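Local coordinates for tudor and KH domain-containing protein homolog (Drosophila melanogaster, PDB 5YGB) that takes part in piRNA metabolism that represses transposons, binding Piwi through its extended Tudor domain, the part present here, and likely recruits Piwi proteins to the nuage, at residues A[8-13]-A[19-24]; A[60-65]-A[69-74]; A[92-95]-A[100-103]. The protein carries 1 engineered substitution. One frame throughout, in Å; residues are numbered along the deposited sequence. Where two conformers were deposited one is given.

Contact 1. Residues A[8-13]-A[19-24]; sequences YVSAVA and WVQLIG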
# COMPACT_ATOMS: atom_id res chain seq x y z
N TYR A 8 10.43 0.32 4.55
CA TYR A 8 9.35 0.55 5.50
C TYR A 8 8.18 -0.32 5.11
O TYR A 8 7.89 -0.44 3.92
CB TYR A 8 8.86 2.00 5.47
CG TYR A 8 9.87 3.07 5.79
CD1 TYR A 8 10.59 3.05 6.98
CD2 TYR A 8 10.08 4.12 4.91
CE1 TYR A 8 11.49 4.04 7.28
CE2 TYR A 8 10.98 5.13 5.20
CZ TYR A 8 11.68 5.07 6.39
OH TYR A 8 12.59 6.07 6.68
N VAL A 9 7.47 -0.87 6.08
CA VAL A 9 6.15 -1.45 5.81
C VAL A 9 5.13 -0.32 5.89
O VAL A 9 4.96 0.31 6.94
CB VAL A 9 5.83 -2.58 6.78
CG1 VAL A 9 4.38 -3.01 6.61
CG2 VAL A 9 6.77 -3.75 6.53
N SER A 10 4.47 -0.02 4.77
CA SER A 10 3.62 1.17 4.68
C SER A 10 2.14 0.86 4.86
O SER A 10 1.37 1.75 5.21
CB SER A 10 3.83 1.88 3.33
OG SER A 10 3.75 0.98 2.24
N ALA A 11 1.73 -0.38 4.62
CA ALA A 11 0.35 -0.79 4.83
C ALA A 11 0.31 -2.28 5.05
O ALA A 11 1.14 -3.01 4.50
CB ALA A 11 -0.53 -0.39 3.62
N VAL A 12 -0.65 -2.74 5.84
CA VAL A 12 -0.83 -4.15 6.15
C VAL A 12 -2.28 -4.57 6.04
O VAL A 12 -3.16 -3.95 6.64
CB VAL A 12 -0.35 -4.48 7.57
CG1 VAL A 12 -0.76 -5.90 7.97
CG2 VAL A 12 1.17 -4.29 7.71
N ALA A 13 -2.52 -5.63 5.28
CA ALA A 13 -3.79 -6.37 5.38
C ALA A 13 -3.59 -7.59 6.29
O ALA A 13 -4.40 -7.86 7.17
CB ALA A 13 -4.28 -6.79 4.02
N TRP A 19 2.47 -4.14 2.19
CA TRP A 19 3.17 -3.32 1.21
C TRP A 19 4.43 -2.72 1.81
O TRP A 19 4.43 -2.29 2.97
CB TRP A 19 2.26 -2.22 0.67
CG TRP A 19 1.14 -2.71 -0.22
CD1 TRP A 19 1.13 -2.72 -1.58
CD2 TRP A 19 -0.11 -3.28 0.21
NE1 TRP A 19 -0.06 -3.26 -2.03
CE2 TRP A 19 -0.84 -3.60 -0.96
CE3 TRP A 19 -0.69 -3.53 1.46
CZ2 TRP A 19 -2.11 -4.18 -0.91
CZ3 TRP A 19 -1.97 -4.11 1.51
CH2 TRP A 19 -2.66 -4.42 0.33
N VAL A 20 5.49 -2.70 1.02
CA VAL A 20 6.74 -2.08 1.45
C VAL A 20 7.19 -0.97 0.50
O VAL A 20 6.86 -0.97 -0.70
CB VAL A 20 7.90 -3.11 1.60
CG1 VAL A 20 7.50 -4.22 2.55
CG2 VAL A 20 8.29 -3.68 0.26
N GLN A 21 7.93 -0.03 1.07
CA GLN A 21 8.57 1.07 0.36
C GLN A 21 10.06 0.95 0.57
O GLN A 21 10.50 0.61 1.67
CB GLN A 21 8.11 2.41 0.91
CG GLN A 21 6.60 2.66 0.84
CD GLN A 21 6.18 3.82 1.72
OE1 GLN A 21 6.80 4.08 2.75
NE2 GLN A 21 5.12 4.52 1.33
N LEU A 22 10.85 1.26 -0.45
CA LEU A 22 12.30 1.30 -0.31
C LEU A 22 12.76 2.58 0.35
O LEU A 22 12.34 3.67 -0.03
CB LEU A 22 12.98 1.18 -1.67
CG LEU A 22 12.76 -0.12 -2.43
CD1 LEU A 22 13.49 -0.03 -3.76
CD2 LEU A 22 13.27 -1.26 -1.63
N ILE A 23 13.66 2.45 1.31
CA ILE A 23 14.31 3.59 1.96
C ILE A 23 15.48 4.07 1.13
O ILE A 23 16.29 3.28 0.65
CB ILE A 23 14.80 3.21 3.36
CG1 ILE A 23 13.62 2.80 4.23
CG2 ILE A 23 15.59 4.36 4.00
CD1 ILE A 23 14.03 2.31 5.60
N GLY A 24 15.59 5.38 0.98
CA GLY A 24 16.74 5.96 0.30
C GLY A 24 16.32 7.17 -0.49
O GLY A 24 15.37 7.86 -0.09

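Contact 2. Residues A[60-65]-A[69-74]; sequences IVAAVF and EKWYRA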
# COMPACT_ATOMS: atom_id res chain seq x y z
N ILE A 60 -4.78 7.29 -13.30
CA ILE A 60 -3.97 7.72 -12.16
C ILE A 60 -4.35 9.15 -11.83
O ILE A 60 -4.29 10.04 -12.69
CB ILE A 60 -2.48 7.61 -12.45
CG1 ILE A 60 -2.11 6.20 -12.94
CG2 ILE A 60 -1.68 7.93 -11.22
CD1 ILE A 60 -2.49 5.08 -11.99
N VAL A 61 -4.75 9.36 -10.59
CA VAL A 61 -5.31 10.63 -10.14
C VAL A 61 -4.62 11.12 -8.88
O VAL A 61 -3.75 10.43 -8.32
CB VAL A 61 -6.84 10.51 -9.89
CG1 VAL A 61 -7.57 10.11 -11.16
CG2 VAL A 61 -7.12 9.49 -8.79
N ALA A 62 -4.98 12.33 -8.44
CA ALA A 62 -4.60 12.86 -7.14
C ALA A 62 -5.81 12.79 -6.23
O ALA A 62 -6.91 13.13 -6.67
CB ALA A 62 -4.10 14.30 -7.26
N ALA A 63 -5.63 12.36 -4.99
CA ALA A 63 -6.77 12.28 -4.07
C ALA A 63 -6.38 12.66 -2.68
O ALA A 63 -5.28 12.31 -2.20
CB ALA A 63 -7.35 10.87 -4.08
N VAL A 64 -7.29 13.35 -2.00
CA VAL A 64 -7.05 13.69 -0.61
C VAL A 64 -7.68 12.62 0.28
O VAL A 64 -8.82 12.21 0.06
CB VAL A 64 -7.59 15.10 -0.24
CG1 VAL A 64 -9.09 15.21 -0.50
CG2 VAL A 64 -7.27 15.44 1.21
N PHE A 65 -6.90 12.16 1.25
CA PHE A 65 -7.42 11.24 2.25
C PHE A 65 -7.72 12.07 3.49
O PHE A 65 -6.81 12.60 4.13
CB PHE A 65 -6.41 10.13 2.54
CG PHE A 65 -6.94 9.05 3.44
CD1 PHE A 65 -8.28 8.69 3.40
CD2 PHE A 65 -6.09 8.38 4.31
CE1 PHE A 65 -8.77 7.69 4.22
CE2 PHE A 65 -6.58 7.37 5.13
CZ PHE A 65 -7.92 7.03 5.09
N GLU A 69 -5.51 14.71 5.70
CA GLU A 69 -5.64 15.89 4.84
C GLU A 69 -4.47 16.06 3.86
O GLU A 69 -4.20 17.16 3.40
CB GLU A 69 -5.78 17.16 5.69
CG GLU A 69 -7.06 17.24 6.50
CD GLU A 69 -6.97 18.24 7.64
OE1 GLU A 69 -6.29 19.28 7.48
OE2 GLU A 69 -7.58 17.99 8.71
N LYS A 70 -3.79 14.96 3.52
CA LYS A 70 -2.72 15.04 2.54
C LYS A 70 -3.19 14.50 1.19
O LYS A 70 -4.18 13.76 1.13
CB LYS A 70 -1.48 14.27 3.03
CG LYS A 70 -0.90 14.84 4.32
CD LYS A 70 0.22 13.97 4.88
CE LYS A 70 0.95 14.67 6.03
NZ LYS A 70 1.61 15.94 5.60
N TRP A 71 -2.50 14.91 0.13
CA TRP A 71 -2.86 14.49 -1.23
C TRP A 71 -1.89 13.43 -1.73
O TRP A 71 -0.67 13.58 -1.60
CB TRP A 71 -2.86 15.69 -2.17
CG TRP A 71 -4.07 16.57 -2.00
CD1 TRP A 71 -4.25 17.53 -1.04
CD2 TRP A 71 -5.25 16.56 -2.79
NE1 TRP A 71 -5.48 18.12 -1.19
CE2 TRP A 71 -6.12 17.55 -2.26
CE3 TRP A 71 -5.67 15.83 -3.91
CZ2 TRP A 71 -7.38 17.81 -2.80
CZ3 TRP A 71 -6.91 16.10 -4.46
CH2 TRP A 71 -7.76 17.07 -3.90
N TYR A 72 -2.46 12.38 -2.30
CA TYR A 72 -1.74 11.18 -2.71
C TYR A 72 -1.99 10.81 -4.15
O TYR A 72 -3.07 11.09 -4.69
CB TYR A 72 -2.13 10.02 -1.80
CG TYR A 72 -1.67 10.23 -0.37
CD1 TYR A 72 -0.35 10.00 -0.01
CD2 TYR A 72 -2.55 10.68 0.61
CE1 TYR A 72 0.09 10.19 1.29
CE2 TYR A 72 -2.12 10.87 1.92
CZ TYR A 72 -0.80 10.63 2.24
OH TYR A 72 -0.34 10.82 3.53
N ARG A 73 -1.02 10.14 -4.76
CA ARG A 73 -1.25 9.50 -6.06
C ARG A 73 -2.09 8.24 -5.87
O ARG A 73 -1.84 7.42 -4.98
CB ARG A 73 0.08 9.14 -6.73
CG ARG A 73 1.01 10.34 -6.96
CD ARG A 73 2.17 10.03 -7.89
NE ARG A 73 3.06 9.01 -7.34
CZ ARG A 73 4.13 8.57 -7.99
NH1 ARG A 73 4.42 9.05 -9.20
NH2 ARG A 73 4.90 7.63 -7.45
N ALA A 74 -3.07 8.06 -6.74
CA ALA A 74 -3.97 6.93 -6.62
C ALA A 74 -4.40 6.40 -7.97
O ALA A 74 -4.50 7.15 -8.94
CB ALA A 74 -5.19 7.31 -5.77

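Contact 3. Residues A[92-95]-A[100-103]; sequences DLYF and DSEY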
# COMPACT_ATOMS: atom_id res chain seq x y z
N ASP A 92 -13.32 3.62 -6.05
CA ASP A 92 -12.40 2.75 -5.33
C ASP A 92 -10.97 3.10 -5.77
O ASP A 92 -10.62 2.89 -6.94
CB ASP A 92 -12.75 1.28 -5.62
CG ASP A 92 -12.00 0.29 -4.75
OD1 ASP A 92 -11.24 0.71 -3.86
OD2 ASP A 92 -12.21 -0.92 -4.96
N LEU A 93 -10.17 3.63 -4.84
CA LEU A 93 -8.80 4.07 -5.13
C LEU A 93 -7.76 3.18 -4.47
O LEU A 93 -7.90 2.83 -3.30
CB LEU A 93 -8.59 5.49 -4.64
CG LEU A 93 -9.37 6.60 -5.34
CD1 LEU A 93 -9.02 7.92 -4.71
CD2 LEU A 93 -9.09 6.62 -6.83
N TYR A 94 -6.73 2.83 -5.23
CA TYR A 94 -5.54 2.16 -4.70
C TYR A 94 -4.43 3.20 -4.60
O TYR A 94 -4.07 3.83 -5.60
CB TYR A 94 -5.15 0.97 -5.60
CG TYR A 94 -3.78 0.41 -5.29
CD1 TYR A 94 -3.54 -0.27 -4.11
CD2 TYR A 94 -2.72 0.57 -6.19
CE1 TYR A 94 -2.28 -0.77 -3.82
CE2 TYR A 94 -1.47 0.07 -5.91
CZ TYR A 94 -1.26 -0.58 -4.71
OH TYR A 94 0.01 -1.06 -4.42
N PHE A 95 -3.89 3.42 -3.40
CA PHE A 95 -2.88 4.46 -3.19
C PHE A 95 -1.51 3.90 -3.55
O PHE A 95 -0.89 3.18 -2.77
CB PHE A 95 -2.97 5.00 -1.75
CG PHE A 95 -4.19 5.85 -1.54
CD1 PHE A 95 -5.43 5.28 -1.33
CD2 PHE A 95 -4.11 7.22 -1.63
CE1 PHE A 95 -6.56 6.07 -1.17
CE2 PHE A 95 -5.23 8.02 -1.47
CZ PHE A 95 -6.46 7.43 -1.24
N ASP A 100 -2.57 1.27 0.58
CA ASP A 100 -3.95 1.34 1.06
C ASP A 100 -4.96 1.41 -0.08
O ASP A 100 -4.67 1.92 -1.16
CB ASP A 100 -4.14 2.58 1.94
CG ASP A 100 -3.13 2.66 3.07
OD1 ASP A 100 -3.42 2.16 4.17
OD2 ASP A 100 -2.04 3.22 2.84
N SER A 101 -6.16 0.90 0.17
CA SER A 101 -7.29 1.13 -0.73
C SER A 101 -8.42 1.78 0.04
O SER A 101 -8.68 1.43 1.19
CB SER A 101 -7.75 -0.18 -1.36
OG SER A 101 -6.85 -0.60 -2.37
N GLU A 102 -9.08 2.75 -0.58
CA GLU A 102 -10.18 3.48 0.05
C GLU A 102 -11.24 3.82 -0.98
O GLU A 102 -10.91 4.14 -2.12
CB GLU A 102 -9.70 4.77 0.70
CG GLU A 102 -8.54 4.63 1.68
CD GLU A 102 -8.96 4.11 3.04
OE1 GLU A 102 -10.18 3.96 3.28
OE2 GLU A 102 -8.07 3.85 3.88
N TYR A 103 -12.50 3.78 -0.58
CA TYR A 103 -13.59 4.32 -1.40
C TYR A 103 -13.76 5.80 -1.11
O TYR A 103 -13.93 6.18 0.05
CB TYR A 103 -14.89 3.59 -1.12
CG TYR A 103 -14.85 2.12 -1.41
CD1 TYR A 103 -15.10 1.65 -2.68
CD2 TYR A 103 -14.59 1.20 -0.41
CE1 TYR A 103 -15.09 0.29 -2.96
CE2 TYR A 103 -14.56 -0.15 -0.67
CZ TYR A 103 -14.81 -0.60 -1.94
OH TYR A 103 -14.79 -1.95 -2.21
O HOH W 1 -14.59 -2.31 -5.60

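Contact 1. Residues A[8-13]-A[19-24]
Ile23 lies across one face of the Tyr8 ring: its CG1 sits over the ring centre, 3.6 Å from the centroid and 11° off the normal, a CH-pi contact. From there Ile23 CD1 runs on toward the hydroxyl half of the ring and comes within 3.5 Å of Tyr8 CE1. Ring and aliphatic chain cross at about a right angle, and Trp159 meets the same ring edge-to-face.

Gln21 leaves the neighbouring strand on the same face of the sheet as Tyr8. Its CB passes near the carbonyl of Tyr8. Gln21 CG comes 3.6 Å from Ser10 OG, and Gln21 CD is pressed against Ser10 CB at 3.4 Å. At the end of the chain Gln21 OE1 turns to the edge of the Tyr8 ring, 3.9 Å from Tyr8 CD2, with amide and ring planes 70° apart, while NE2 reaches out of the hairpin to bond the carbonyl of Asp97.

The two strands form an antiparallel beta hairpin in the five-stranded sheet that, as in other extended Tudor domains, probably belongs to the SN-like half beside the Tudor core. Backbone bonds join Tyr8 to Gln21 in both directions, and Val9 faces Val20, with Val9 CG2 4.1 Å from Val20 CG1. A beta bulge then moves the register by one residue: Ser10 N still bonds Trp19 O at 2.9 Å, and Trp19 N turns to Ala11 O. With CB directed at the partner strand, Ser10 places OG between its own backbone N and carbonyl carbon (chi1 49°), where it bonds Tyr98 O. Beyond the bulge the indole of Trp19 brings its CE3 to within 3.8 Å of Ala11 CB, while Ala11 O lies at the indole edge, in its plane.

Contact 2. Residues A[60-65]-A[69-74]
Strands 60-65 and 70-74 run antiparallel, their axes 4.5 Å apart at the closest and 143° between directions, and are tied by paired backbone bonds between Val61 and Ala74 and between Ala63 and Tyr72. This is a beta hairpin of the Tudor core, the strongly bent antiparallel sheet of that family. At its turn Glu69 N bonds Phe65 O at 2.9 Å.

One face of the hairpin carries Ala62, Val64, Trp71 and Arg73. Val64 puts its branch over the six-membered ring of Trp71: CB stands 3.7 Å from the ring centroid, 20° off the normal, in a CH-pi contact. Val64 CG1, set between the backbone N and the carbonyl carbon (chi1 58°), covers the outer corner of the indole, 3.9 Å from Trp71 CZ2. Ala62 adds its CB 4.0 Å from Trp71 CE3, and the ring of Tyr41, from helix 25-41, also meets the indole. With an alanine in place of Trp71, Val64 and Tyr41 would probably lose the flat surface they share, and a gap would be likely to open between the hairpin and helix 25-41. Farther along this face, the guanidinium group of Arg73 forms a salt bridge with Asp97 and bonds the carbonyls of Phe116 and Leu119.

The opposite face of the hairpin carries Val61, Ala63, Phe65, Tyr72 and Ala74. Tyr72 is fastened at its far end, where OH bonds Asp68 of the turn. Val61 CG2 touches Ala74 CB at 4.2 Å.

Contact 3. Residues A[92-95]-A[100-103]
With Asp92 CG anti to the backbone N (chi1 -171°) and Tyr103 CG anti to its own carbonyl carbon (chi1 -61°), carboxylate and phenol ring come together obliquely, their planes 29° apart. Asp92 CG lies 3.6 Å from Tyr103 CE1, and OD1 stands above the ring, offset toward its rim. On the other branch, Asp92 OD2 accepts a bond of 2.8 Å from a water, which in turn accepts a weak bond of 3.4 Å from Tyr103 OH, so a water, weakly held on the phenol side, links the two polar ends, while the carboxylate also packs on the ring.

The pair, a non-hydrogen-bonded one, lies in a beta hairpin that puts strand 101-104 at the edge of the Tudor core sheet. Leu93 and Glu102 exchange backbone bonds, and nearer the turn Phe95 N donates an almost straight bond of 2.8 Å to Asp100 O. The same carbonyl lies at the edge of the Phe95 ring, in its plane, 3.4 Å from Phe95 CD1. Glu102, bent at its second torsion, rests its CG against Phe95 CE1 at 3.8 Å and leads its carboxylate away from strand 92-95.

Contacts 2 and 3 are successive hairpins of one sheet, their centres about 10 Å apart, and pack directly: Tyr72 CB is 3.4 Å from Phe95 CD2, and Ala63 CB 3.4 Å from Leu93 CD1. Phe65, Tyr72 and Phe95, with Tyr98 from the turn of contact 3, form an aromatic group consistent with the methylarginine cage of Tudor domains. Contact 1 belongs to a separate, mixed sheet, its centre about 18 Å from that of contact 2, and meets contact 3 where Trp19 NE1 packs 3.2 Å from Tyr94 OH. Residues 97 and 98 join the halves: Asp97 holds both Gln21 and Arg73, and Tyr98 bonds Ser10 while its ring meets Tyr72.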